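Geranyltranstransferase (PDB 3TS7) probably catalyses the magnesium-dependent chain elongation that yields (2E,6E)-farnesyl diphosphate, as a member of the FPP/GGPP synthase family. Local coordinates at residues A132-P135 with S136-V139; P204-A208 with E209-R213; D230-D233 with E234-D237; P254-P257 with A258-L262; A276-S279 with L280-F283. One frame throughout, in Å; residues are numbered along the deposited sequence.

Contact 1 (A132-P135 with S136-V139)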
loop_
_atom_site.group_PDB
_atom_site.type_symbol
_atom_site.label_atom_id
_atom_site.label_comp_id
_atom_site.label_asym_id
_atom_site.label_seq_id
_atom_site.Cartn_x
_atom_site.Cartn_y
_atom_site.Cartn_z
ATOM N N ALA B 132 -4.634 -4.973 -9.976
ATOM C CA ALA B 132 -4.252 -4.384 -11.257
ATOM C C ALA B 132 -3.948 -5.457 -12.320
ATOM O O ALA B 132 -4.144 -5.235 -13.503
ATOM C CB ALA B 132 -3.046 -3.448 -11.086
ATOM N N GLN B 133 -3.478 -6.611 -11.885
ATOM C CA GLN B 133 -2.843 -7.550 -12.792
ATOM C C GLN B 133 -3.477 -8.950 -12.851
ATOM O O GLN B 133 -3.335 -9.628 -13.867
ATOM C CB GLN B 133 -1.347 -7.645 -12.458
ATOM C CG GLN B 133 -0.463 -8.325 -13.510
ATOM C CD GLN B 133 -0.479 -9.846 -13.421
ATOM O OE1 GLN B 133 -0.342 -10.536 -14.435
ATOM N NE2 GLN B 133 -0.691 -10.375 -12.219
ATOM N N ASP B 134 -4.127 -9.388 -11.770
ATOM C CA ASP B 134 -4.681 -10.748 -11.659
ATOM C C ASP B 134 -5.647 -11.054 -12.827
ATOM O O ASP B 134 -6.684 -10.395 -12.962
ATOM C CB ASP B 134 -5.358 -10.932 -10.281
ATOM C CG ASP B 134 -5.746 -12.370 -9.971
ATOM O OD1 ASP B 134 -6.063 -12.630 -8.789
ATOM O OD2 ASP B 134 -5.761 -13.235 -10.879
ATOM N N PRO B 135 -5.275 -12.027 -13.698
ATOM C CA PRO B 135 -6.077 -12.253 -14.899
ATOM C C PRO B 135 -7.417 -12.942 -14.612
ATOM O O PRO B 135 -8.340 -12.837 -15.421
ATOM C CB PRO B 135 -5.172 -13.134 -15.772
ATOM C CG PRO B 135 -4.300 -13.863 -14.816
ATOM C CD PRO B 135 -4.086 -12.910 -13.656
ATOM N N SER B 136 -7.520 -13.612 -13.467
ATOM C CA SER B 136 -8.774 -14.238 -13.038
ATOM C C SER B 136 -9.850 -13.205 -12.664
ATOM O O SER B 136 -11.037 -13.528 -12.642
ATOM C CB SER B 136 -8.532 -15.214 -11.890
ATOM O OG SER B 136 -8.102 -14.538 -10.727
ATOM N N ILE B 137 -9.451 -11.962 -12.398
ATOM C CA ILE B 137 -10.431 -10.891 -12.220
ATOM C C ILE B 137 -10.872 -10.400 -13.585
ATOM O O ILE B 137 -10.535 -9.283 -14.014
ATOM C CB ILE B 137 -9.918 -9.704 -11.337
ATOM C CG1 ILE B 137 -9.126 -10.220 -10.133
ATOM C CG2 ILE B 137 -11.108 -8.825 -10.868
ATOM C CD1 ILE B 137 -8.512 -9.088 -9.249
ATOM N N ALA B 138 -11.643 -11.238 -14.276
ATOM C CA ALA B 138 -11.987 -10.988 -15.676
ATOM C C ALA B 138 -13.188 -10.044 -15.797
ATOM O O ALA B 138 -14.321 -10.463 -16.068
ATOM C CB ALA B 138 -12.221 -12.321 -16.415
ATOM N N VAL B 139 -12.931 -8.756 -15.565
ATOM C CA VAL B 139 -13.955 -7.724 -15.593
ATOM C C VAL B 139 -13.490 -6.615 -16.542
ATOM O O VAL B 139 -12.320 -6.583 -16.907
ATOM C CB VAL B 139 -14.182 -7.122 -14.169
ATOM C CG1 VAL B 139 -14.486 -8.208 -13.140
ATOM C CG2 VAL B 139 -12.979 -6.295 -13.728
#
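Asp134 and Ser136 form the tight part of this turn. The carboxylate oxygen Asp134 OD2 accepts two bonds from Ser136. One comes from the hydroxyl, with Ser136 OG 2.7 Å from Asp134 OD2. The other comes from the backbone, with Ser136 N 3.2 Å from Asp134 OD2. Both donors reach the oxygen from the same face of the carboxylate, about 45° out of its plane. The Ser136 hydroxyl sits between its own backbone N and carbonyl carbon (chi1 66°), which turns it back to the aspartate. The bond to Ser136 N closes an Asx turn. The backbone adds a type I beta turn from Asp134 to Ile137, in which Ile137 N lies 3.2 Å from Asp134 O.

The apolar side of the turn is Ile137. Its side chain crosses that of Asp134 at about a right angle, and Ile137 CD1 reaches 3.8 Å from Asp134 CB. The other flank is looser. Pro135 and Ala138 are on the exposed side, though Ala138 also touches Leu71. Ala138 CB comes no nearer than 4.0 Å to Pro135 O.

The turn follows the end of helix 113-133. Asp134 OD1 makes a salt bridge with Arg27 at the end of helix 5-27. Arg144 of helix 141-155 donates to Asp134 O, and Ile137 packs on Arg144 and Met147 of that helix. Just before the turn, Ala132 and Gln133 pack on Ile148 and Glu149 of the second subunit.

Contact 2 (P204-A208 with E209-R213). With PO4 (phosphate ion), chain G.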
loop_
_atom_site.group_PDB
_atom_site.type_symbol
_atom_site.label_atom_id
_atom_site.label_comp_id
_atom_site.label_asym_id
_atom_site.label_seq_id
_atom_site.Cartn_x
_atom_site.Cartn_y
_atom_site.Cartn_z
ATOM N N PRO B 204 -20.903 -6.613 -13.932
ATOM C CA PRO B 204 -21.078 -5.501 -14.878
ATOM C C PRO B 204 -22.539 -5.002 -14.966
ATOM O O PRO B 204 -23.467 -5.802 -15.092
ATOM C CB PRO B 204 -20.582 -6.099 -16.208
ATOM C CG PRO B 204 -19.565 -7.165 -15.761
ATOM C CD PRO B 204 -20.220 -7.770 -14.549
ATOM N N GLY B 205 -22.735 -3.692 -14.825
ATOM C CA GLY B 205 -24.057 -3.096 -14.975
ATOM C C GLY B 205 -25.029 -3.200 -13.798
ATOM O O GLY B 205 -26.175 -2.768 -13.920
ATOM N N LEU B 206 -24.581 -3.764 -12.673
ATOM C CA LEU B 206 -25.357 -3.828 -11.419
ATOM C C LEU B 206 -25.928 -2.460 -11.089
ATOM O O LEU B 206 -25.183 -1.480 -11.075
ATOM C CB LEU B 206 -24.471 -4.299 -10.270
ATOM C CG LEU B 206 -25.130 -4.558 -8.921
ATOM C CD1 LEU B 206 -25.647 -5.978 -8.855
ATOM C CD2 LEU B 206 -24.132 -4.330 -7.815
ATOM N N PRO B 207 -27.264 -2.373 -10.894
ATOM C CA PRO B 207 -27.928 -1.095 -10.618
ATOM C C PRO B 207 -27.334 -0.375 -9.401
ATOM O O PRO B 207 -26.884 -1.030 -8.451
ATOM C CB PRO B 207 -29.373 -1.514 -10.342
ATOM C CG PRO B 207 -29.557 -2.704 -11.238
ATOM C CD PRO B 207 -28.248 -3.447 -11.153
ATOM N N ALA B 208 -27.342 0.955 -9.448
ATOM C CA ALA B 208 -26.779 1.790 -8.378
ATOM C C ALA B 208 -27.481 1.540 -7.046
ATOM O O ALA B 208 -26.846 1.572 -5.986
ATOM C CB ALA B 208 -26.874 3.274 -8.756
ATOM N N GLU B 209 -28.791 1.277 -7.101
ATOM C CA GLU B 209 -29.556 0.956 -5.895
ATOM C C GLU B 209 -29.056 -0.299 -5.189
ATOM O O GLU B 209 -29.109 -0.374 -3.970
ATOM C CB GLU B 209 -31.067 0.858 -6.158
ATOM C CG GLU B 209 -31.883 0.985 -4.882
ATOM C CD GLU B 209 -33.344 0.578 -4.999
ATOM O OE1 GLU B 209 -33.885 0.108 -3.968
ATOM O OE2 GLU B 209 -33.950 0.740 -6.087
ATOM N N GLN B 210 -28.549 -1.277 -5.930
ATOM C CA GLN B 210 -28.030 -2.480 -5.282
ATOM C C GLN B 210 -26.675 -2.234 -4.626
ATOM O O GLN B 210 -26.424 -2.735 -3.526
ATOM C CB GLN B 210 -27.968 -3.657 -6.255
ATOM C CG GLN B 210 -29.376 -4.079 -6.720
ATOM C CD GLN B 210 -29.398 -5.418 -7.414
ATOM O OE1 GLN B 210 -30.279 -5.694 -8.226
ATOM N NE2 GLN B 210 -28.436 -6.259 -7.103
ATOM N N PHE B 211 -25.809 -1.474 -5.310
ATOM C CA PHE B 211 -24.561 -0.988 -4.685
ATOM C C PHE B 211 -24.882 -0.373 -3.320
ATOM O O PHE B 211 -24.325 -0.811 -2.304
ATOM C CB PHE B 211 -23.902 0.114 -5.518
ATOM C CG PHE B 211 -22.990 -0.379 -6.612
ATOM C CD1 PHE B 211 -23.470 -0.547 -7.909
ATOM C CD2 PHE B 211 -21.633 -0.611 -6.359
ATOM C CE1 PHE B 211 -22.622 -0.974 -8.954
ATOM C CE2 PHE B 211 -20.766 -1.029 -7.391
ATOM C CZ PHE B 211 -21.267 -1.221 -8.694
ATOM N N ASP B 212 -25.757 0.639 -3.339
ATOM C CA ASP B 212 -26.085 1.473 -2.153
ATOM C C ASP B 212 -26.659 0.656 -1.020
ATOM O O ASP B 212 -26.276 0.840 0.129
ATOM C CB ASP B 212 -27.069 2.602 -2.507
ATOM C CG ASP B 212 -26.524 3.557 -3.564
ATOM O OD1 ASP B 212 -27.306 4.397 -4.056
ATOM O OD2 ASP B 212 -25.325 3.468 -3.919
ATOM N N ARG B 213 -27.580 -0.263 -1.334
ATOM C CA ARG B 213 -28.167 -1.113 -0.282
ATOM C C ARG B 213 -27.144 -2.022 0.358
ATOM O O ARG B 213 -27.112 -2.189 1.576
ATOM C CB ARG B 213 -29.314 -1.971 -0.825
ATOM C CG ARG B 213 -30.578 -1.210 -1.149
ATOM C CD ARG B 213 -31.649 -2.190 -1.672
ATOM N NE ARG B 213 -32.938 -1.531 -1.851
ATOM C CZ ARG B 213 -33.904 -1.495 -0.936
ATOM N NH1 ARG B 213 -35.039 -0.857 -1.201
ATOM N NH2 ARG B 213 -33.744 -2.093 0.240
HETATM P P PO4 G . -28.568 -9.053 -9.306
HETATM O O1 PO4 G . -27.146 -9.159 -9.837
HETATM O O2 PO4 G . -29.277 -10.383 -9.488
HETATM O O3 PO4 G . -28.561 -8.716 -7.828
HETATM O O4 PO4 G . -29.270 -7.940 -10.066
#
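Leu206 and Phe211 make the apolar part of this contact. Leu206 CG stands anti to the backbone N (chi1 -174°), which sends one methyl to the ring and the other to Gln210. Leu206 CD2 lies over one face of the ring, 4.1 Å from the Phe211 centroid and 22° off the normal, a CH-pi contact displaced toward the rim. Leu206 O meets the ring edge in plane, 3.4 Å from Phe211 CE1. Leu206 CD1 rests 3.3 Å from Gln210 NE2.

Pro207 is the N-cap of helix 208-237. Leu206 precedes the cap and Phe211 is the fourth residue after it, so the pair forms a hydrophobic staple across the helix start. It packs on Cys200 of helix 177-201.

Backbone bonds start the helix. Pro207 O takes weak bonds from both Gln210 N and Phe211 N. Asp212 N is bound more firmly, 3.0 Å from Ala208 O.

The remaining bonds are made by polar side chains. Arg213 forms a side-on salt bridge with Glu209, NE and NH1 both on OE1. Arg213 NE is 2.8 Å from Glu209 OE1. Gln210 donates to a phosphate ion, probably from the crystallisation liquor, with Gln210 NE2 2.6 Å from PO4 O3. Arg203 also binds the ion.

Contact 3 (D230-D233 with E234-D237)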
loop_
_atom_site.group_PDB
_atom_site.type_symbol
_atom_site.label_atom_id
_atom_site.label_comp_id
_atom_site.label_asym_id
_atom_site.label_seq_id
_atom_site.Cartn_x
_atom_site.Cartn_y
_atom_site.Cartn_z
ATOM N N ASP B 230 -17.535 -4.142 22.370
ATOM C CA ASP B 230 -17.502 -3.344 23.596
ATOM C C ASP B 230 -18.420 -3.905 24.679
ATOM O O ASP B 230 -18.024 -3.961 25.840
ATOM C CB ASP B 230 -17.852 -1.884 23.302
ATOM C CG ASP B 230 -16.729 -1.151 22.599
ATOM O OD1 ASP B 230 -15.695 -1.794 22.323
ATOM O OD2 ASP B 230 -16.879 0.054 22.314
ATOM N N ILE B 231 -19.620 -4.338 24.276
ATOM C CA ILE B 231 -20.609 -4.914 25.183
ATOM C C ILE B 231 -20.070 -6.161 25.880
ATOM O O ILE B 231 -20.211 -6.297 27.099
ATOM C CB ILE B 231 -21.955 -5.182 24.476
ATOM C CG1 ILE B 231 -22.610 -3.852 24.116
ATOM C CG2 ILE B 231 -22.897 -6.003 25.360
ATOM C CD1 ILE B 231 -23.710 -3.961 23.094
ATOM N N LEU B 232 -19.413 -7.035 25.119
ATOM C CA LEU B 232 -18.865 -8.271 25.682
ATOM C C LEU B 232 -17.681 -7.994 26.617
ATOM O O LEU B 232 -17.524 -8.656 27.644
ATOM C CB LEU B 232 -18.514 -9.279 24.577
ATOM C CG LEU B 232 -19.707 -9.796 23.750
ATOM C CD1 LEU B 232 -19.252 -10.389 22.415
ATOM C CD2 LEU B 232 -20.575 -10.790 24.512
ATOM N N ASP B 233 -16.888 -6.988 26.262
ATOM C CA ASP B 233 -15.819 -6.461 27.110
ATOM C C ASP B 233 -16.340 -5.891 28.434
ATOM O O ASP B 233 -15.794 -6.204 29.496
ATOM C CB ASP B 233 -15.039 -5.375 26.361
ATOM C CG ASP B 233 -13.890 -5.929 25.552
ATOM O OD1 ASP B 233 -13.721 -7.166 25.494
ATOM O OD2 ASP B 233 -13.143 -5.115 24.977
ATOM N N GLU B 234 -17.380 -5.054 28.356
ATOM C CA GLU B 234 -18.009 -4.440 29.528
ATOM C C GLU B 234 -18.611 -5.494 30.455
ATOM O O GLU B 234 -18.429 -5.430 31.673
ATOM C CB GLU B 234 -19.071 -3.421 29.100
ATOM C CG GLU B 234 -20.198 -3.152 30.122
ATOM C CD GLU B 234 -19.799 -2.226 31.252
ATOM O OE1 GLU B 234 -18.759 -1.541 31.141
ATOM O OE2 GLU B 234 -20.539 -2.173 32.258
ATOM N N GLU B 235 -19.307 -6.465 29.867
ATOM C CA GLU B 235 -19.875 -7.587 30.610
ATOM C C GLU B 235 -18.820 -8.490 31.241
ATOM O O GLU B 235 -19.053 -9.047 32.312
ATOM C CB GLU B 235 -20.794 -8.423 29.717
ATOM C CG GLU B 235 -22.205 -7.879 29.611
ATOM C CD GLU B 235 -22.935 -8.368 28.374
ATOM O OE1 GLU B 235 -24.014 -7.820 28.081
ATOM O OE2 GLU B 235 -22.437 -9.290 27.690
ATOM N N SER B 236 -17.668 -8.626 30.587
ATOM C CA SER B 236 -16.614 -9.509 31.076
ATOM C C SER B 236 -15.984 -9.029 32.390
ATOM O O SER B 236 -15.948 -9.783 33.368
ATOM C CB SER B 236 -15.540 -9.719 30.014
ATOM O OG SER B 236 -14.942 -10.989 30.175
ATOM N N ASP B 237 -15.513 -7.780 32.420
ATOM C CA ASP B 237 -14.864 -7.253 33.627
ATOM C C ASP B 237 -15.830 -6.920 34.781
ATOM O O ASP B 237 -15.408 -6.856 35.935
ATOM C CB ASP B 237 -13.906 -6.089 33.312
ATOM C CG ASP B 237 -14.582 -4.931 32.589
ATOM O OD1 ASP B 237 -15.487 -4.288 33.163
ATOM O OD2 ASP B 237 -14.177 -4.638 31.448
#
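Asp230 and Glu234 begin a run of backbone bonds between residues four apart, with Glu234 N 2.8 Å from Asp230 O and Glu235 N 2.9 Å from Ile231 O. Ser236 N divides its hydrogen. Ser236 N lies 2.9 Å from Leu232 O and bonds more weakly to Asp233 O. The bond from Asp237 N to Asp233 O is also weak, so the backbone bonding slackens toward Asp237.

Ile231 and Glu235 are the main side-chain pair. They lie side by side and point the same way. The Glu235 side chain leaves CB anti to its carbonyl carbon (chi1 -84°) and runs extended along Ile231. This puts Glu235 OE1 3.5 Å from Ile231 CG2. Glu235 OE2 also comes within 4.0 Å of Leu232 CD2. Glu235 OE1 has a long, weak ion pair with Lys266 as well.

Ile231 also packs on Leu262 and Ala265 of helix 262-279. Glu234 turns to Pro257 and Leu262, while Leu232 and Asp233 lie at the surface. Asp230 OD2 accepts from Tyr256 N, which ties this helix to the start of helix 256-260. Beyond the segment, Thr238 OG1 and Thr240 OG1 bond to the carbonyls of Glu234 and Ser236.

The sequence from Asp230 to Asp233 matches the last four positions of DDxxD, the second aspartate-rich motif of polyprenyl synthases. In relatives this motif helps bind magnesium and the diphosphate of the allylic substrate. The motif as a whole probably does so in this protein, although no metal is bound here.

Contact 4 (P254-P257 with A258-L262)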
loop_
_atom_site.group_PDB
_atom_site.type_symbol
_atom_site.label_atom_id
_atom_site.label_comp_id
_atom_site.label_asym_id
_atom_site.label_seq_id
_atom_site.Cartn_x
_atom_site.Cartn_y
_atom_site.Cartn_z
ATOM N N PRO B 254 -12.278 5.471 24.718
ATOM C CA PRO B 254 -13.733 5.623 24.593
ATOM C C PRO B 254 -14.416 4.371 24.031
ATOM O O PRO B 254 -13.900 3.727 23.120
ATOM C CB PRO B 254 -13.895 6.823 23.650
ATOM C CG PRO B 254 -12.607 6.932 22.918
ATOM C CD PRO B 254 -11.540 6.364 23.804
ATOM N N ASN B 255 -15.554 4.016 24.615
ATOM C CA ASN B 255 -16.310 2.847 24.195
ATOM C C ASN B 255 -17.802 3.140 24.274
ATOM O O ASN B 255 -18.225 4.152 24.861
ATOM C CB ASN B 255 -15.934 1.597 25.011
ATOM C CG ASN B 255 -16.156 1.776 26.506
ATOM O OD1 ASN B 255 -17.200 1.407 27.038
ATOM N ND2 ASN B 255 -15.177 2.353 27.184
ATOM N N TYR B 256 -18.590 2.263 23.662
ATOM C CA TYR B 256 -20.026 2.473 23.558
ATOM C C TYR B 256 -20.797 2.369 24.890
ATOM O O TYR B 256 -21.642 3.227 25.152
ATOM C CB TYR B 256 -20.637 1.571 22.473
ATOM C CG TYR B 256 -20.263 1.952 21.054
ATOM C CD1 TYR B 256 -21.007 2.907 20.353
ATOM C CD2 TYR B 256 -19.163 1.355 20.410
ATOM C CE1 TYR B 256 -20.669 3.272 19.042
ATOM C CE2 TYR B 256 -18.814 1.711 19.085
ATOM C CZ TYR B 256 -19.585 2.664 18.413
ATOM O OH TYR B 256 -19.288 3.022 17.114
ATOM N N PRO B 257 -20.532 1.327 25.723
ATOM C CA PRO B 257 -21.291 1.322 26.984
ATOM C C PRO B 257 -20.886 2.431 27.964
ATOM O O PRO B 257 -21.729 2.877 28.731
ATOM C CB PRO B 257 -20.979 -0.054 27.586
ATOM C CG PRO B 257 -20.459 -0.878 26.439
ATOM C CD PRO B 257 -19.738 0.092 25.582
ATOM N N ALA B 258 -19.629 2.872 27.942
ATOM C CA ALA B 258 -19.215 4.014 28.783
ATOM C C ALA B 258 -19.958 5.281 28.381
ATOM O O ALA B 258 -20.421 6.032 29.229
ATOM C CB ALA B 258 -17.706 4.241 28.731
ATOM N N LEU B 259 -20.100 5.485 27.079
ATOM C CA LEU B 259 -20.786 6.636 26.536
ATOM C C LEU B 259 -22.318 6.596 26.683
ATOM O O LEU B 259 -22.952 7.627 26.931
ATOM C CB LEU B 259 -20.434 6.726 25.061
ATOM C CG LEU B 259 -20.813 7.977 24.305
ATOM C CD1 LEU B 259 -20.185 9.143 25.018
ATOM C CD2 LEU B 259 -20.263 7.832 22.899
ATOM N N LEU B 260 -22.913 5.419 26.511
ATOM C CA LEU B 260 -24.370 5.346 26.380
ATOM C C LEU B 260 -25.053 4.590 27.506
ATOM O O LEU B 260 -26.274 4.595 27.587
ATOM C CB LEU B 260 -24.757 4.706 25.040
ATOM C CG LEU B 260 -24.262 5.346 23.744
ATOM C CD1 LEU B 260 -24.303 4.332 22.607
ATOM C CD2 LEU B 260 -25.070 6.586 23.394
ATOM N N GLY B 261 -24.271 3.938 28.364
ATOM C CA GLY B 261 -24.816 2.913 29.251
ATOM C C GLY B 261 -24.882 1.595 28.500
ATOM O O GLY B 261 -24.921 1.577 27.259
ATOM N N LEU B 262 -24.889 0.495 29.249
ATOM C CA LEU B 262 -24.944 -0.841 28.666
ATOM C C LEU B 262 -26.231 -1.085 27.851
ATOM O O LEU B 262 -26.161 -1.623 26.746
ATOM C CB LEU B 262 -24.744 -1.913 29.743
ATOM C CG LEU B 262 -24.729 -3.396 29.336
ATOM C CD1 LEU B 262 -23.524 -3.753 28.457
ATOM C CD2 LEU B 262 -24.769 -4.285 30.569
#
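Asn255 and Ala258 meet side chain to backbone at the start of helix 256-260. From CB, the Asn255 side chain turns between its own N and carbonyl carbon (chi1 58°), which swings the amide over the first turn. CB itself packs beside Asp230 of helix 208-237. CG comes next, with Asn255 CG 3.7 Å from Ala258 CB. At the tip, OD1 accepts the backbone bond, Asn255 OD1 lying 3.0 Å from Ala258 N. The donor stands 46° above the amide plane. The same oxygen also touches the methyl, with Asn255 OD1 3.3 Å from Ala258 CB. Asn255 ND2 donates to Lys253 O and rests 3.5 Å from Ala258 CB.

This is a side-chain N-cap, with Asn255 at the cap position of a short helix. Behind the cap, Leu259 N bonds to Asn255 O and Leu260 N bonds to Tyr256 O, the latter pair 2.9 Å apart. The Tyr256 ring meets Leu260 at its edge, Tyr256 CD1 being 4.2 Å from Leu260 CD1. Both residues pack on Leu177 of helix 177-201. Gly261 has a positive phi of 84°, and the chain turns there into helix 262-279.

Contact 5 (A276-S279 with L280-F283)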
loop_
_atom_site.group_PDB
_atom_site.type_symbol
_atom_site.label_atom_id
_atom_site.label_comp_id
_atom_site.label_asym_id
_atom_site.label_seq_id
_atom_site.Cartn_x
_atom_site.Cartn_y
_atom_site.Cartn_z
ATOM N N ALA B 276 -29.323 -3.168 8.880
ATOM C CA ALA B 276 -28.612 -4.127 8.027
ATOM C C ALA B 276 -29.583 -5.055 7.267
ATOM O O ALA B 276 -29.525 -5.163 6.033
ATOM C CB ALA B 276 -27.634 -4.947 8.871
ATOM N N LEU B 277 -30.495 -5.683 8.003
ATOM C CA LEU B 277 -31.484 -6.604 7.416
ATOM C C LEU B 277 -32.461 -5.899 6.490
ATOM O O LEU B 277 -32.842 -6.448 5.437
ATOM C CB LEU B 277 -32.237 -7.347 8.518
ATOM C CG LEU B 277 -31.416 -8.326 9.352
ATOM C CD1 LEU B 277 -32.209 -8.773 10.571
ATOM C CD2 LEU B 277 -30.964 -9.546 8.517
ATOM N N GLU B 278 -32.839 -4.673 6.844
ATOM C CA GLU B 278 -33.749 -3.890 6.002
ATOM C C GLU B 278 -33.123 -3.427 4.676
ATOM O O GLU B 278 -33.835 -3.265 3.694
ATOM C CB GLU B 278 -34.288 -2.678 6.753
ATOM C CG GLU B 278 -35.504 -2.000 6.085
ATOM C CD GLU B 278 -36.706 -2.951 5.823
ATOM O OE1 GLU B 278 -37.462 -2.685 4.871
ATOM O OE2 GLU B 278 -36.919 -3.950 6.555
ATOM N N SER B 279 -31.802 -3.202 4.677
ATOM C CA SER B 279 -31.022 -2.938 3.467
ATOM C C SER B 279 -31.181 -4.055 2.426
ATOM O O SER B 279 -31.085 -3.813 1.237
ATOM C CB SER B 279 -29.508 -2.835 3.805
ATOM O OG SER B 279 -29.245 -1.791 4.733
ATOM N N LEU B 280 -31.379 -5.276 2.890
ATOM C CA LEU B 280 -31.526 -6.428 2.008
ATOM C C LEU B 280 -32.943 -6.655 1.430
ATOM O O LEU B 280 -33.166 -7.629 0.707
ATOM C CB LEU B 280 -31.028 -7.676 2.734
ATOM C CG LEU B 280 -29.593 -7.612 3.278
ATOM C CD1 LEU B 280 -29.315 -8.826 4.126
ATOM C CD2 LEU B 280 -28.547 -7.458 2.153
ATOM N N ALA B 281 -33.877 -5.749 1.715
ATOM C CA ALA B 281 -35.262 -5.835 1.185
ATOM C C ALA B 281 -35.351 -5.861 -0.351
ATOM O O ALA B 281 -36.365 -6.281 -0.927
ATOM C CB ALA B 281 -36.121 -4.671 1.747
ATOM N N GLY B 282 -34.291 -5.428 -1.025
ATOM C CA GLY B 282 -34.264 -5.469 -2.486
ATOM C C GLY B 282 -33.859 -6.832 -3.028
ATOM O O GLY B 282 -33.783 -7.031 -4.241
ATOM N N PHE B 283 -33.607 -7.773 -2.136
ATOM C CA PHE B 283 -33.225 -9.121 -2.526
ATOM C C PHE B 283 -34.164 -10.158 -1.931
ATOM O O PHE B 283 -34.752 -9.934 -0.877
ATOM C CB PHE B 283 -31.807 -9.403 -2.059
ATOM C CG PHE B 283 -30.787 -8.447 -2.621
ATOM C CD1 PHE B 283 -30.427 -7.294 -1.917
ATOM C CD2 PHE B 283 -30.207 -8.691 -3.860
ATOM C CE1 PHE B 283 -29.489 -6.389 -2.456
ATOM C CE2 PHE B 283 -29.268 -7.806 -4.396
ATOM C CZ PHE B 283 -28.912 -6.660 -3.705
#
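Leu280 reaches back over the previous turn because its CG stands anti to its carbonyl carbon, beside the backbone N (chi1 -55°). Leu280 CG then lies 3.7 Å from Ala276 O, and Leu280 CB lies 3.5 Å from Leu277 O. On the outer side, the Glu278 chain bends at chi2 (56°) toward Ala281. Its carboxylate touches the methyl, with Glu278 OE1 3.9 Å from Ala281 CB. Ala281 CB also sits 3.3 Å from Glu278 O.

The backbone bonds join residues three apart. Leu280 N is 3.2 Å from Leu277 O, and Ala281 N is 3.2 Å from Glu278 O. Meanwhile Ala276 O and Leu280 N have drawn apart to 3.7 Å. Phe283 N continues the pattern, bonding to Leu280 O at 2.9 Å. That carbonyl oxygen also lies in the plane of the Phe283 ring, at its edge.

Ser279 keeps its polar end on its own helix. Its hydroxyl bonds to Ala275 O.

Leu280 is buried, whereas Glu278 and Ala281 lie at the surface. Helix 208-237 takes one side, where Ala276 packs on Ile221, Ser279 on His216 and Leu280 on Tyr217. Helix 288-298 takes another, with Leu280 on Leu290 and Arg291. Phe283 packs on Gln210 of helix 208-237 and on Thr64 and Ile65 of helix 53-65, and its carbonyl accepts from Arg291.

Overall arrangement
Helix 208-237 links most of the set. Contact 2 starts it and contact 3 ends it, with centres about 37 Å apart. Contact 3 carries most of the second aspartate-rich motif, the family's probable metal-binding element. Contact 4 packs against it, centres about 10 Å apart, and Asp230 joins them. Contact 5 touches contact 2 at the other end of the helix, centres about 13 Å apart, where Arg213 runs along the backbone of residues 278-282. The phosphate ion lies at this end, far from contact 3. Contact 1 comes within about 6 Å of contact 2 between nearest atoms without touching it. Its centre is about 43 Å from that of contact 3. It alone reaches the second subunit.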